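Local coordinates for protein SAM dependent methyltransferase (Aquifex aeolicus, PDB 3DH0) that binds S-adenosylmethionine and probably uses it as the methyl donor in a transfer reaction, at residues L30-L35 with V175-E180; W144-R149 with E161-L166; E148-P153 with G182-G187. One frame throughout, in Å; residues are numbered along the deposited sequence.

Interaction 1: residues L30-L35 with V175-E180; sequences LKEFGL and VGRVVE
R177 reaches from strand 174-181 to the last turn of helix 26-33, where E32 and F33 receive its guanidinium group. The arginine CB points toward the helix. CG, CD and NE carry the chain onward as an arm that spans the gap without touching E32 or F33, and a bend about the CG-CD bond (chi3 43°) turns the group at its end onto the helix. R177 NH2 does most of the work. It forms a salt bridge with E32 OE2 at 3.4 Å, the carboxylate and guanidinium planes being 46° apart, so the two groups do not lie flat against each other. The backbone E32 O lies at the guanidinium edge, in its plane, 3.7 Å from R177 NH2 and 3.9 Å from R177 NH1. The strand is the outermost one on its side of the seven-stranded sheet, whose order 3-2-1-4-5-7-6 is that of the Rossmann-like class I methyltransferases. G176 and R177 together face Y189 as a classic beta bulge, and the helix ends in a Schellman motif, with G34 at positive phi. One face of the F33 ring is turned to the arginine: R177 NH2 sits 4.1 Å above the ring plane, over its centre. With R177 CZ 5.2 Å from the ring centroid, the cation-pi attraction is weak at most. F33 also packs on F109 of strand 107-113.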
ATOM      1  N   LEU A  30      -7.204  -4.952   7.075  1.00 33.31           N
ATOM      2  CA  LEU A  30      -5.951  -5.709   7.014  1.00 35.43           C
ATOM      3  C   LEU A  30      -6.108  -7.143   7.497  1.00 36.68           C
ATOM      4  O   LEU A  30      -5.675  -8.089   6.833  1.00 35.80           O
ATOM      5  CB  LEU A  30      -4.867  -5.037   7.860  1.00 35.38           C
ATOM      6  CG  LEU A  30      -4.288  -3.688   7.446  1.00 34.86           C
ATOM      7  CD1 LEU A  30      -3.582  -3.061   8.639  1.00 35.26           C
ATOM      8  CD2 LEU A  30      -3.343  -3.870   6.280  1.00 34.99           C
ATOM      9  N   LYS A  31      -6.712  -7.281   8.675  1.00 38.26           N
ATOM     10  CA  LYS A  31      -6.932  -8.580   9.298  1.00 39.53           C
ATOM     11  C   LYS A  31      -7.730  -9.464   8.367  1.00 39.41           C
ATOM     12  O   LYS A  31      -7.501 -10.667   8.277  1.00 40.45           O
ATOM     13  CB  LYS A  31      -7.689  -8.411  10.617  1.00 40.58           C
ATOM     14  CG  LYS A  31      -7.821  -9.683  11.435  1.00 41.22           C
ATOM     15  CD  LYS A  31      -9.063 -10.479  11.088  1.00 43.02           C
ATOM     16  CE  LYS A  31      -9.172 -11.721  11.994  1.00 45.44           C
ATOM     17  NZ  LYS A  31      -9.079 -11.367  13.463  1.00 43.86           N
ATOM     18  N   GLU A  32      -8.660  -8.852   7.661  1.00 38.86           N
ATOM     19  CA  GLU A  32      -9.492  -9.591   6.751  1.00 40.12           C
ATOM     20  C   GLU A  32      -8.714 -10.005   5.499  1.00 38.95           C
ATOM     21  O   GLU A  32      -8.954 -11.071   4.935  1.00 38.43           O
ATOM     22  CB  GLU A  32     -10.696  -8.734   6.390  1.00 44.34           C
ATOM     23  CG  GLU A  32     -11.745  -9.435   5.558  1.00 48.77           C
ATOM     24  CD  GLU A  32     -12.711  -8.444   4.956  1.00 51.77           C
ATOM     25  OE1 GLU A  32     -13.386  -7.719   5.739  1.00 52.58           O
ATOM     26  OE2 GLU A  32     -12.778  -8.382   3.703  1.00 53.27           O
ATOM     27  N   PHE A  33      -7.782  -9.160   5.066  1.00 38.53           N
ATOM     28  CA  PHE A  33      -6.977  -9.464   3.878  1.00 37.40           C
ATOM     29  C   PHE A  33      -5.822 -10.431   4.137  1.00 36.52           C
ATOM     30  O   PHE A  33      -5.088 -10.779   3.211  1.00 35.29           O
ATOM     31  CB  PHE A  33      -6.428  -8.185   3.249  1.00 38.28           C
ATOM     32  CG  PHE A  33      -7.350  -7.557   2.248  1.00 39.71           C
ATOM     33  CD1 PHE A  33      -8.414  -6.762   2.658  1.00 41.31           C
ATOM     34  CD2 PHE A  33      -7.155  -7.771   0.890  1.00 40.23           C
ATOM     35  CE1 PHE A  33      -9.284  -6.179   1.718  1.00 41.72           C
ATOM     36  CE2 PHE A  33      -8.008  -7.202  -0.062  1.00 41.70           C
ATOM     37  CZ  PHE A  33      -9.075  -6.406   0.352  1.00 41.46           C
ATOM     38  N   GLY A  34      -5.653 -10.846   5.391  1.00 35.04           N
ATOM     39  CA  GLY A  34      -4.607 -11.796   5.716  1.00 33.64           C
ATOM     40  C   GLY A  34      -3.313 -11.345   6.376  1.00 33.73           C
ATOM     41  O   GLY A  34      -2.403 -12.168   6.540  1.00 33.72           O
ATOM     42  N   LEU A  35      -3.187 -10.076   6.761  1.00 31.50           N
ATOM     43  CA  LEU A  35      -1.941  -9.660   7.398  1.00 29.29           C
ATOM     44  C   LEU A  35      -1.888 -10.331   8.764  1.00 29.83           C
ATOM     45  O   LEU A  35      -2.850 -10.276   9.534  1.00 29.93           O
ATOM     46  CB  LEU A  35      -1.867  -8.139   7.561  1.00 25.74           C
ATOM     47  CG  LEU A  35      -0.580  -7.627   8.218  1.00 23.03           C
ATOM     48  CD1 LEU A  35       0.617  -7.909   7.341  1.00 23.45           C
ATOM     49  CD2 LEU A  35      -0.702  -6.155   8.466  1.00 21.81           C
ATOM     50  N   VAL A 175      -5.787 -12.830  -8.994  1.00 37.89           N
ATOM     51  CA  VAL A 175      -6.772 -12.143  -8.161  1.00 36.22           C
ATOM     52  C   VAL A 175      -7.838 -13.110  -7.684  1.00 34.85           C
ATOM     53  O   VAL A 175      -8.433 -13.825  -8.484  1.00 35.11           O
ATOM     54  CB  VAL A 175      -7.493 -11.015  -8.925  1.00 36.28           C
ATOM     55  CG1 VAL A 175      -8.404 -10.255  -7.966  1.00 34.30           C
ATOM     56  CG2 VAL A 175      -6.477 -10.086  -9.583  1.00 35.09           C
ATOM     57  N   GLY A 176      -8.088 -13.116  -6.379  1.00 34.49           N
ATOM     58  CA  GLY A 176      -9.093 -14.002  -5.813  1.00 34.40           C
ATOM     59  C   GLY A 176     -10.359 -13.301  -5.341  1.00 34.54           C
ATOM     60  O   GLY A 176     -11.449 -13.863  -5.410  1.00 34.54           O
ATOM     61  N   ARG A 177     -10.217 -12.067  -4.874  1.00 34.66           N
ATOM     62  CA  ARG A 177     -11.346 -11.304  -4.376  1.00 35.27           C
ATOM     63  C   ARG A 177     -11.298  -9.850  -4.811  1.00 35.35           C
ATOM     64  O   ARG A 177     -10.234  -9.290  -5.040  1.00 34.63           O
ATOM     65  CB  ARG A 177     -11.366 -11.343  -2.848  1.00 37.13           C
ATOM     66  CG  ARG A 177     -12.231 -12.416  -2.237  1.00 40.83           C
ATOM     67  CD  ARG A 177     -11.799 -12.711  -0.802  1.00 43.65           C
ATOM     68  NE  ARG A 177     -11.523 -11.487  -0.052  1.00 46.98           N
ATOM     69  CZ  ARG A 177     -10.922 -11.442   1.138  1.00 48.50           C
ATOM     70  NH1 ARG A 177     -10.523 -12.561   1.736  1.00 48.19           N
ATOM     71  NH2 ARG A 177     -10.709 -10.268   1.729  1.00 49.05           N
ATOM     72  N   VAL A 178     -12.470  -9.247  -4.915  1.00 35.78           N
ATOM     73  CA  VAL A 178     -12.598  -7.838  -5.257  1.00 36.20           C
ATOM     74  C   VAL A 178     -13.835  -7.398  -4.506  1.00 35.97           C
ATOM     75  O   VAL A 178     -14.940  -7.723  -4.908  1.00 37.23           O
ATOM     76  CB  VAL A 178     -12.789  -7.616  -6.769  1.00 35.44           C
ATOM     77  CG1 VAL A 178     -13.169  -6.177  -7.032  1.00 34.87           C
ATOM     78  CG2 VAL A 178     -11.500  -7.930  -7.501  1.00 34.97           C
ATOM     79  N   VAL A 179     -13.639  -6.676  -3.408  1.00 36.30           N
ATOM     80  CA  VAL A 179     -14.739  -6.224  -2.570  1.00 37.10           C
ATOM     81  C   VAL A 179     -14.771  -4.712  -2.370  1.00 38.21           C
ATOM     82  O   VAL A 179     -13.730  -4.062  -2.349  1.00 37.35           O
ATOM     83  CB  VAL A 179     -14.656  -6.875  -1.168  1.00 37.71           C
ATOM     84  CG1 VAL A 179     -15.893  -6.505  -0.330  1.00 39.16           C
ATOM     85  CG2 VAL A 179     -14.527  -8.386  -1.302  1.00 37.67           C
ATOM     86  N   GLU A 180     -15.974  -4.158  -2.210  1.00 39.21           N
ATOM     87  CA  GLU A 180     -16.124  -2.730  -1.978  1.00 39.56           C
ATOM     88  C   GLU A 180     -15.535  -2.431  -0.600  1.00 39.69           C
ATOM     89  O   GLU A 180     -15.614  -3.256   0.303  1.00 39.43           O
ATOM     90  CB  GLU A 180     -17.601  -2.335  -2.008  1.00 39.80           C
ATOM     91  CG  GLU A 180     -18.289  -2.608  -3.338  1.00 42.58           C
ATOM     92  CD  GLU A 180     -19.665  -1.952  -3.426  1.00 44.08           C
ATOM     93  OE1 GLU A 180     -20.284  -1.730  -2.355  1.00 43.11           O
ATOM     94  OE2 GLU A 180     -20.120  -1.665  -4.565  1.00 43.47           O
TER

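Interaction 2: residues W144-R149 with E161-L166; sequences WKKEER and EWEVGL
The first torsion of K146 and the chi2 bend of E163 bring the two chains together between the loop and the first turn of helix 161-170. In K146, CG is turned away from the backbone N (chi1 -158°) and the chain runs out nearly straight until a turn about CD-CE (chi4) diverts NZ and leaves the methylene CE facing the helix. In E163, CG stands opposite the carbonyl carbon, and a bend at chi2 (140°) sets the carboxylate against K146. The two chains cross at about a right angle, and K146 CE lies 3.6 Å from E163 OE2 and equally far from OE1. The charged ends are engaged with other partners. K146 NZ bonds to P155 O, whereas E163 OE1 accepts the backbone N of S160 just before the helix.

Next to this pair, K145 CG comes 4.5 Å from E161 OE1, a loose approach, while K145 NZ is held by C185 O on strand 185-191. Within the helix, E161 CG lies over the centre of the W162 ring. The loop keeps its own shape through R149, which grips K145 O side-on with two nitrogens in its guanidinium plane: NH2 at 3.0 Å, nearly in line with the carbonyl bond, and NE at 3.1 Å, tilted from the carbonyl plane. E147 O lies above one guanidinium face.

K146 NZ and E163 OE2 are 4.7 Å apart, so any attraction between their opposite charges probably acts at a distance; what touches is lysine methylene against carboxylate oxygen.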
ATOM      1  N   TRP A 144      -9.628   4.278  -4.631  1.00 32.95           N
ATOM      2  CA  TRP A 144     -10.918   4.952  -4.834  1.00 33.68           C
ATOM      3  C   TRP A 144     -11.693   4.346  -5.981  1.00 34.37           C
ATOM      4  O   TRP A 144     -11.094   3.801  -6.913  1.00 35.51           O
ATOM      5  CB  TRP A 144     -10.741   6.433  -5.167  1.00 32.87           C
ATOM      6  CG  TRP A 144      -9.991   7.234  -4.173  1.00 31.64           C
ATOM      7  CD1 TRP A 144      -8.686   7.622  -4.252  1.00 31.04           C
ATOM      8  CD2 TRP A 144     -10.509   7.792  -2.962  1.00 31.06           C
ATOM      9  NE1 TRP A 144      -8.359   8.392  -3.161  1.00 32.19           N
ATOM     10  CE2 TRP A 144      -9.460   8.512  -2.355  1.00 32.17           C
ATOM     11  CE3 TRP A 144     -11.758   7.754  -2.334  1.00 30.73           C
ATOM     12  CZ2 TRP A 144      -9.631   9.194  -1.142  1.00 31.24           C
ATOM     13  CZ3 TRP A 144     -11.923   8.428  -1.132  1.00 29.45           C
ATOM     14  CH2 TRP A 144     -10.869   9.137  -0.551  1.00 31.15           C
ATOM     15  N   LYS A 145     -13.020   4.484  -5.924  1.00 34.92           N
ATOM     16  CA  LYS A 145     -13.929   3.978  -6.955  1.00 34.84           C
ATOM     17  C   LYS A 145     -13.784   4.876  -8.190  1.00 34.86           C
ATOM     18  O   LYS A 145     -13.379   6.037  -8.067  1.00 34.44           O
ATOM     19  CB  LYS A 145     -15.375   4.023  -6.437  1.00 34.96           C
ATOM     20  CG  LYS A 145     -16.128   2.710  -6.565  1.00 36.47           C
ATOM     21  CD  LYS A 145     -16.090   1.882  -5.288  1.00 37.16           C
ATOM     22  CE  LYS A 145     -17.236   2.265  -4.343  1.00 37.57           C
ATOM     23  NZ  LYS A 145     -17.224   1.474  -3.073  1.00 37.73           N
ATOM     24  N   LYS A 146     -14.105   4.363  -9.373  1.00 35.09           N
ATOM     25  CA  LYS A 146     -13.960   5.190 -10.569  1.00 37.16           C
ATOM     26  C   LYS A 146     -15.256   5.853 -10.986  1.00 39.05           C
ATOM     27  O   LYS A 146     -15.606   5.887 -12.168  1.00 39.65           O
ATOM     28  CB  LYS A 146     -13.410   4.391 -11.762  1.00 37.07           C
ATOM     29  CG  LYS A 146     -12.747   5.279 -12.818  1.00 34.99           C
ATOM     30  CD  LYS A 146     -12.562   4.556 -14.138  1.00 36.18           C
ATOM     31  CE  LYS A 146     -11.335   5.068 -14.900  1.00 37.34           C
ATOM     32  NZ  LYS A 146     -11.273   6.553 -14.985  1.00 40.07           N
ATOM     33  N   GLU A 147     -15.967   6.376 -10.002  1.00 40.56           N
ATOM     34  CA  GLU A 147     -17.208   7.079 -10.242  1.00 42.80           C
ATOM     35  C   GLU A 147     -16.949   8.457  -9.673  1.00 44.66           C
ATOM     36  O   GLU A 147     -15.817   8.960  -9.729  1.00 45.30           O
ATOM     37  CB  GLU A 147     -18.343   6.405  -9.485  1.00 43.00           C
ATOM     38  CG  GLU A 147     -18.129   6.346  -7.991  1.00 43.03           C
ATOM     39  CD  GLU A 147     -18.720   5.090  -7.401  1.00 44.54           C
ATOM     40  OE1 GLU A 147     -19.267   5.161  -6.278  1.00 46.15           O
ATOM     41  OE2 GLU A 147     -18.627   4.025  -8.058  1.00 44.19           O
ATOM     42  N   GLU A 148     -17.984   9.078  -9.121  1.00 46.00           N
ATOM     43  CA  GLU A 148     -17.800  10.388  -8.530  1.00 46.73           C
ATOM     44  C   GLU A 148     -18.273  10.285  -7.108  1.00 46.53           C
ATOM     45  O   GLU A 148     -19.278   9.635  -6.820  1.00 46.12           O
ATOM     46  CB  GLU A 148     -18.532  11.440  -9.361  1.00 48.53           C
ATOM     47  CG  GLU A 148     -17.865  11.568 -10.750  1.00 50.48           C
ATOM     48  CD  GLU A 148     -18.566  12.533 -11.683  1.00 51.59           C
ATOM     49  OE1 GLU A 148     -19.801  12.373 -11.865  1.00 52.86           O
ATOM     50  OE2 GLU A 148     -17.879  13.432 -12.240  1.00 50.48           O
ATOM     51  N   ARG A 149     -17.506  10.891  -6.210  1.00 47.29           N
ATOM     52  CA  ARG A 149     -17.807  10.806  -4.789  1.00 47.78           C
ATOM     53  C   ARG A 149     -17.641  12.156  -4.107  1.00 48.62           C
ATOM     54  O   ARG A 149     -16.830  12.991  -4.534  1.00 47.83           O
ATOM     55  CB  ARG A 149     -16.852   9.790  -4.138  1.00 47.90           C
ATOM     56  CG  ARG A 149     -16.669   8.481  -4.917  1.00 47.18           C
ATOM     57  CD  ARG A 149     -15.329   7.804  -4.589  1.00 46.15           C
ATOM     58  NE  ARG A 149     -14.380   7.834  -5.710  1.00 46.01           N
ATOM     59  CZ  ARG A 149     -13.867   8.945  -6.242  1.00 45.97           C
ATOM     60  NH1 ARG A 149     -14.207  10.140  -5.761  1.00 45.55           N
ATOM     61  NH2 ARG A 149     -13.004   8.863  -7.251  1.00 43.87           N
ATOM     62  N   GLU A 161     -11.839  -0.826 -10.444  1.00 40.19           N
ATOM     63  CA  GLU A 161     -11.523  -2.197 -10.048  1.00 41.43           C
ATOM     64  C   GLU A 161     -11.383  -3.074 -11.284  1.00 41.99           C
ATOM     65  O   GLU A 161     -10.606  -4.022 -11.319  1.00 42.05           O
ATOM     66  CB  GLU A 161     -12.638  -2.763  -9.180  1.00 41.30           C
ATOM     67  CG  GLU A 161     -13.996  -2.715  -9.851  1.00 42.64           C
ATOM     68  CD  GLU A 161     -14.888  -1.607  -9.300  1.00 43.47           C
ATOM     69  OE1 GLU A 161     -14.434  -0.436  -9.273  1.00 42.11           O
ATOM     70  OE2 GLU A 161     -16.047  -1.919  -8.902  1.00 44.13           O
ATOM     71  N   TRP A 162     -12.145  -2.748 -12.309  1.00 43.54           N
ATOM     72  CA  TRP A 162     -12.109  -3.524 -13.522  1.00 44.45           C
ATOM     73  C   TRP A 162     -10.724  -3.457 -14.171  1.00 44.01           C
ATOM     74  O   TRP A 162     -10.076  -4.486 -14.349  1.00 43.59           O
ATOM     75  CB  TRP A 162     -13.230  -3.023 -14.437  1.00 48.10           C
ATOM     76  CG  TRP A 162     -14.591  -3.132 -13.752  1.00 51.89           C
ATOM     77  CD1 TRP A 162     -15.239  -4.290 -13.415  1.00 52.72           C
ATOM     78  CD2 TRP A 162     -15.427  -2.054 -13.271  1.00 54.15           C
ATOM     79  NE1 TRP A 162     -16.418  -4.007 -12.761  1.00 53.56           N
ATOM     80  CE2 TRP A 162     -16.562  -2.647 -12.657  1.00 54.90           C
ATOM     81  CE3 TRP A 162     -15.329  -0.648 -13.302  1.00 55.47           C
ATOM     82  CZ2 TRP A 162     -17.604  -1.874 -12.070  1.00 55.17           C
ATOM     83  CZ3 TRP A 162     -16.374   0.127 -12.715  1.00 55.20           C
ATOM     84  CH2 TRP A 162     -17.490  -0.497 -12.113  1.00 55.46           C
ATOM     85  N   GLU A 163     -10.247  -2.259 -14.497  1.00 44.13           N
ATOM     86  CA  GLU A 163      -8.924  -2.111 -15.122  1.00 43.42           C
ATOM     87  C   GLU A 163      -7.803  -2.724 -14.274  1.00 42.87           C
ATOM     88  O   GLU A 163      -7.042  -3.561 -14.747  1.00 43.54           O
ATOM     89  CB  GLU A 163      -8.599  -0.635 -15.348  1.00 43.60           C
ATOM     90  CG  GLU A 163      -9.487   0.075 -16.333  1.00 43.75           C
ATOM     91  CD  GLU A 163      -9.817   1.464 -15.852  1.00 44.98           C
ATOM     92  OE1 GLU A 163     -10.450   1.553 -14.779  1.00 44.90           O
ATOM     93  OE2 GLU A 163      -9.448   2.456 -16.522  1.00 44.82           O
ATOM     94  N   VAL A 164      -7.697  -2.285 -13.028  1.00 40.88           N
ATOM     95  CA  VAL A 164      -6.678  -2.791 -12.129  1.00 40.26           C
ATOM     96  C   VAL A 164      -6.507  -4.312 -12.201  1.00 40.59           C
ATOM     97  O   VAL A 164      -5.446  -4.803 -12.573  1.00 41.17           O
ATOM     98  CB  VAL A 164      -6.986  -2.396 -10.665  1.00 39.19           C
ATOM     99  CG1 VAL A 164      -5.909  -2.941  -9.729  1.00 38.34           C
ATOM    100  CG2 VAL A 164      -7.068  -0.892 -10.549  1.00 38.36           C
ATOM    101  N   GLY A 165      -7.551  -5.051 -11.843  1.00 40.69           N
ATOM    102  CA  GLY A 165      -7.465  -6.503 -11.845  1.00 40.77           C
ATOM    103  C   GLY A 165      -7.115  -7.133 -13.177  1.00 40.52           C
ATOM    104  O   GLY A 165      -6.831  -8.333 -13.267  1.00 40.67           O
ATOM    105  N   LEU A 166      -7.142  -6.320 -14.221  1.00 40.60           N
ATOM    106  CA  LEU A 166      -6.828  -6.794 -15.561  1.00 39.70           C
ATOM    107  C   LEU A 166      -5.313  -6.724 -15.692  1.00 38.74           C
ATOM    108  O   LEU A 166      -4.653  -7.661 -16.160  1.00 38.19           O
ATOM    109  CB  LEU A 166      -7.506  -5.882 -16.575  1.00 40.27           C
ATOM    110  CG  LEU A 166      -7.786  -6.435 -17.967  1.00 42.69           C
ATOM    111  CD1 LEU A 166      -9.304  -6.499 -18.195  1.00 41.27           C
ATOM    112  CD2 LEU A 166      -7.100  -5.540 -19.018  1.00 43.62           C
TER

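Interaction 3: residues E148-P153 with G182-G187; sequences ERDKGP and GKYCFG
The Y184 ring has K151 over one face and R149 CB and D150 N at its edge. K151 CG stands 3.8 Å above the ring plane, over its centre, in a CH-pi contact, and K151 CB lies beside it, nearer the CE2 and CZ side of the ring. In the ring plane, R149 CB meets Y184 CD2 at 3.4 Å. The guanidinium group of R149 is turned 45° from the ring, and its edge is directed to P153 O, which NH2 meets at 2.9 Å and in plane; the bond from NH1 to the same oxygen is weak. R149 thereby links the start of the loop segment 149-153 to its end, while its CB, CG and CD gather round Y184 CD2 at the ring edge, and CD also comes 3.4 Å from the backbone Y184 O.

At the far end of the ring, Y184 OH donates a hydrogen bond of 3.0 Å to D150 OD2. The hydroxyl approaches from above the carboxylate plane, 54° out of it. D150 can offer this oxygen because its CG is tucked between the backbone N and the carbonyl carbon (chi1 48°), which brings the acid round to the ring. Y184 is thus held by three consecutive loop residues, at its edge, at its hydroxyl and on one face.

The contact lies at the surface. The K151 side chain comes to about 4 Å from that of R20, a residue of the S-adenosylmethionine site, yet stays about 10 Å from the bound S-adenosylmethionine. Y184 closes the turn between the antiparallel strands 174-181 and 185-191, and pairs through its backbone with K145; W144, at the end of strand 137-144, packs against R149, K151, P153 and Y184.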
ATOM      1  N   GLU A 148     -17.984   9.078  -9.121  1.00 46.00           N
ATOM      2  CA  GLU A 148     -17.800  10.388  -8.530  1.00 46.73           C
ATOM      3  C   GLU A 148     -18.273  10.285  -7.108  1.00 46.53           C
ATOM      4  O   GLU A 148     -19.278   9.635  -6.820  1.00 46.12           O
ATOM      5  CB  GLU A 148     -18.532  11.440  -9.361  1.00 48.53           C
ATOM      6  CG  GLU A 148     -17.865  11.568 -10.750  1.00 50.48           C
ATOM      7  CD  GLU A 148     -18.566  12.533 -11.683  1.00 51.59           C
ATOM      8  OE1 GLU A 148     -19.801  12.373 -11.865  1.00 52.86           O
ATOM      9  OE2 GLU A 148     -17.879  13.432 -12.240  1.00 50.48           O
ATOM     10  N   ARG A 149     -17.506  10.891  -6.210  1.00 47.29           N
ATOM     11  CA  ARG A 149     -17.807  10.806  -4.789  1.00 47.78           C
ATOM     12  C   ARG A 149     -17.641  12.156  -4.107  1.00 48.62           C
ATOM     13  O   ARG A 149     -16.830  12.991  -4.534  1.00 47.83           O
ATOM     14  CB  ARG A 149     -16.852   9.790  -4.138  1.00 47.90           C
ATOM     15  CG  ARG A 149     -16.669   8.481  -4.917  1.00 47.18           C
ATOM     16  CD  ARG A 149     -15.329   7.804  -4.589  1.00 46.15           C
ATOM     17  NE  ARG A 149     -14.380   7.834  -5.710  1.00 46.01           N
ATOM     18  CZ  ARG A 149     -13.867   8.945  -6.242  1.00 45.97           C
ATOM     19  NH1 ARG A 149     -14.207  10.140  -5.761  1.00 45.55           N
ATOM     20  NH2 ARG A 149     -13.004   8.863  -7.251  1.00 43.87           N
ATOM     21  N   ASP A 150     -18.386  12.361  -3.030  1.00 49.48           N
ATOM     22  CA  ASP A 150     -18.292  13.618  -2.300  1.00 51.94           C
ATOM     23  C   ASP A 150     -17.159  13.561  -1.282  1.00 52.63           C
ATOM     24  O   ASP A 150     -17.318  14.020  -0.142  1.00 52.67           O
ATOM     25  CB  ASP A 150     -19.612  13.917  -1.583  1.00 52.51           C
ATOM     26  CG  ASP A 150     -20.140  12.715  -0.816  1.00 52.96           C
ATOM     27  OD1 ASP A 150     -20.637  11.773  -1.481  1.00 52.17           O
ATOM     28  OD2 ASP A 150     -20.040  12.721   0.436  1.00 52.20           O
ATOM     29  N   LYS A 151     -16.015  13.012  -1.701  1.00 53.03           N
ATOM     30  CA  LYS A 151     -14.856  12.881  -0.815  1.00 52.50           C
ATOM     31  C   LYS A 151     -13.554  12.429  -1.496  1.00 51.76           C
ATOM     32  O   LYS A 151     -12.481  12.559  -0.910  1.00 52.72           O
ATOM     33  CB  LYS A 151     -15.208  11.927   0.348  1.00 52.34           C
ATOM     34  CG  LYS A 151     -14.039  11.160   0.971  1.00 52.68           C
ATOM     35  CD  LYS A 151     -13.107  12.019   1.853  1.00 53.65           C
ATOM     36  CE  LYS A 151     -11.873  11.201   2.299  1.00 51.86           C
ATOM     37  NZ  LYS A 151     -10.998  11.873   3.328  1.00 50.50           N
ATOM     38  N   GLY A 152     -13.613  11.923  -2.721  1.00 50.00           N
ATOM     39  CA  GLY A 152     -12.370  11.501  -3.352  1.00 49.62           C
ATOM     40  C   GLY A 152     -11.971  12.201  -4.645  1.00 49.82           C
ATOM     41  O   GLY A 152     -12.805  12.847  -5.298  1.00 50.84           O
ATOM     42  N   PRO A 153     -10.695  12.076  -5.060  1.00 48.87           N
ATOM     43  CA  PRO A 153     -10.153  12.687  -6.285  1.00 47.72           C
ATOM     44  C   PRO A 153     -10.924  12.353  -7.566  1.00 47.54           C
ATOM     45  O   PRO A 153     -11.653  11.352  -7.630  1.00 46.52           O
ATOM     46  CB  PRO A 153      -8.720  12.160  -6.328  1.00 47.06           C
ATOM     47  CG  PRO A 153      -8.820  10.851  -5.636  1.00 46.31           C
ATOM     48  CD  PRO A 153      -9.689  11.194  -4.448  1.00 47.69           C
ATOM     49  N   GLY A 182     -15.902   0.413   2.125  1.00 42.00           N
ATOM     50  CA  GLY A 182     -16.516   1.615   2.653  1.00 42.12           C
ATOM     51  C   GLY A 182     -16.988   2.738   1.736  1.00 42.83           C
ATOM     52  O   GLY A 182     -16.421   3.828   1.757  1.00 45.08           O
ATOM     53  N   LYS A 183     -17.997   2.492   0.914  1.00 41.53           N
ATOM     54  CA  LYS A 183     -18.558   3.547   0.071  1.00 41.49           C
ATOM     55  C   LYS A 183     -17.704   4.354  -0.905  1.00 40.91           C
ATOM     56  O   LYS A 183     -18.225   4.852  -1.898  1.00 41.04           O
ATOM     57  CB  LYS A 183     -19.302   4.548   0.963  1.00 42.51           C
ATOM     58  CG  LYS A 183     -20.681   4.087   1.393  1.00 45.13           C
ATOM     59  CD  LYS A 183     -20.864   4.093   2.911  1.00 47.08           C
ATOM     60  CE  LYS A 183     -22.237   3.508   3.311  1.00 47.20           C
ATOM     61  NZ  LYS A 183     -22.432   3.394   4.797  1.00 47.43           N
ATOM     62  N   TYR A 184     -16.419   4.531  -0.639  1.00 40.54           N
ATOM     63  CA  TYR A 184     -15.617   5.332  -1.559  1.00 39.28           C
ATOM     64  C   TYR A 184     -14.535   4.548  -2.264  1.00 38.00           C
ATOM     65  O   TYR A 184     -14.066   4.947  -3.324  1.00 38.03           O
ATOM     66  CB  TYR A 184     -14.951   6.502  -0.828  1.00 41.23           C
ATOM     67  CG  TYR A 184     -15.891   7.515  -0.209  1.00 43.10           C
ATOM     68  CD1 TYR A 184     -16.192   7.478   1.163  1.00 42.96           C
ATOM     69  CD2 TYR A 184     -16.435   8.548  -0.980  1.00 43.17           C
ATOM     70  CE1 TYR A 184     -17.003   8.457   1.753  1.00 44.01           C
ATOM     71  CE2 TYR A 184     -17.246   9.524  -0.409  1.00 44.96           C
ATOM     72  CZ  TYR A 184     -17.526   9.481   0.960  1.00 45.32           C
ATOM     73  OH  TYR A 184     -18.295  10.480   1.526  1.00 44.04           O
ATOM     74  N   CYS A 185     -14.125   3.435  -1.672  1.00 36.61           N
ATOM     75  CA  CYS A 185     -13.064   2.642  -2.260  1.00 34.27           C
ATOM     76  C   CYS A 185     -13.446   1.196  -2.470  1.00 33.78           C
ATOM     77  O   CYS A 185     -14.535   0.754  -2.099  1.00 33.49           O
ATOM     78  CB  CYS A 185     -11.837   2.678  -1.359  1.00 33.18           C
ATOM     79  SG  CYS A 185     -11.657   4.193  -0.452  1.00 32.26           S
ATOM     80  N   PHE A 186     -12.519   0.475  -3.086  1.00 33.50           N
ATOM     81  CA  PHE A 186     -12.654  -0.945  -3.330  1.00 33.27           C
ATOM     82  C   PHE A 186     -11.338  -1.577  -2.887  1.00 32.99           C
ATOM     83  O   PHE A 186     -10.397  -0.883  -2.522  1.00 32.85           O
ATOM     84  CB  PHE A 186     -12.933  -1.221  -4.806  1.00 31.51           C
ATOM     85  CG  PHE A 186     -11.868  -0.735  -5.734  1.00 33.00           C
ATOM     86  CD1 PHE A 186     -10.657  -1.406  -5.836  1.00 33.29           C
ATOM     87  CD2 PHE A 186     -12.085   0.390  -6.524  1.00 33.53           C
ATOM     88  CE1 PHE A 186      -9.676  -0.965  -6.715  1.00 33.66           C
ATOM     89  CE2 PHE A 186     -11.114   0.842  -7.405  1.00 33.54           C
ATOM     90  CZ  PHE A 186      -9.907   0.167  -7.504  1.00 33.78           C
ATOM     91  N   GLY A 187     -11.280  -2.895  -2.891  1.00 33.36           N
ATOM     92  CA  GLY A 187     -10.065  -3.565  -2.490  1.00 32.27           C
ATOM     93  C   GLY A 187      -9.922  -4.797  -3.341  1.00 32.62           C
ATOM     94  O   GLY A 187     -10.900  -5.321  -3.857  1.00 31.42           O
TER

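All three contacts gather around the antiparallel edge of the sheet. Interaction 1 joins helix 26-33 to the outermost strand 174-181; its salt bridge is on the solvent side, and the buried part is the F33 ring. Interactions 2 and 3 start from the same loop after strand 137-144 and share R149. Interaction 2, partly buried, brings that loop to helix 161-170, chiefly through methylene against carboxylate. Interaction 3 is a surface contact in which a tyrosine is held by packing and a hydroxyl-carboxylate hydrogen bond. Backbone bonds connect them: V179 O probably to G187 N between neighbouring strands, and K145 N probably to Y184 O just beyond the strand ends.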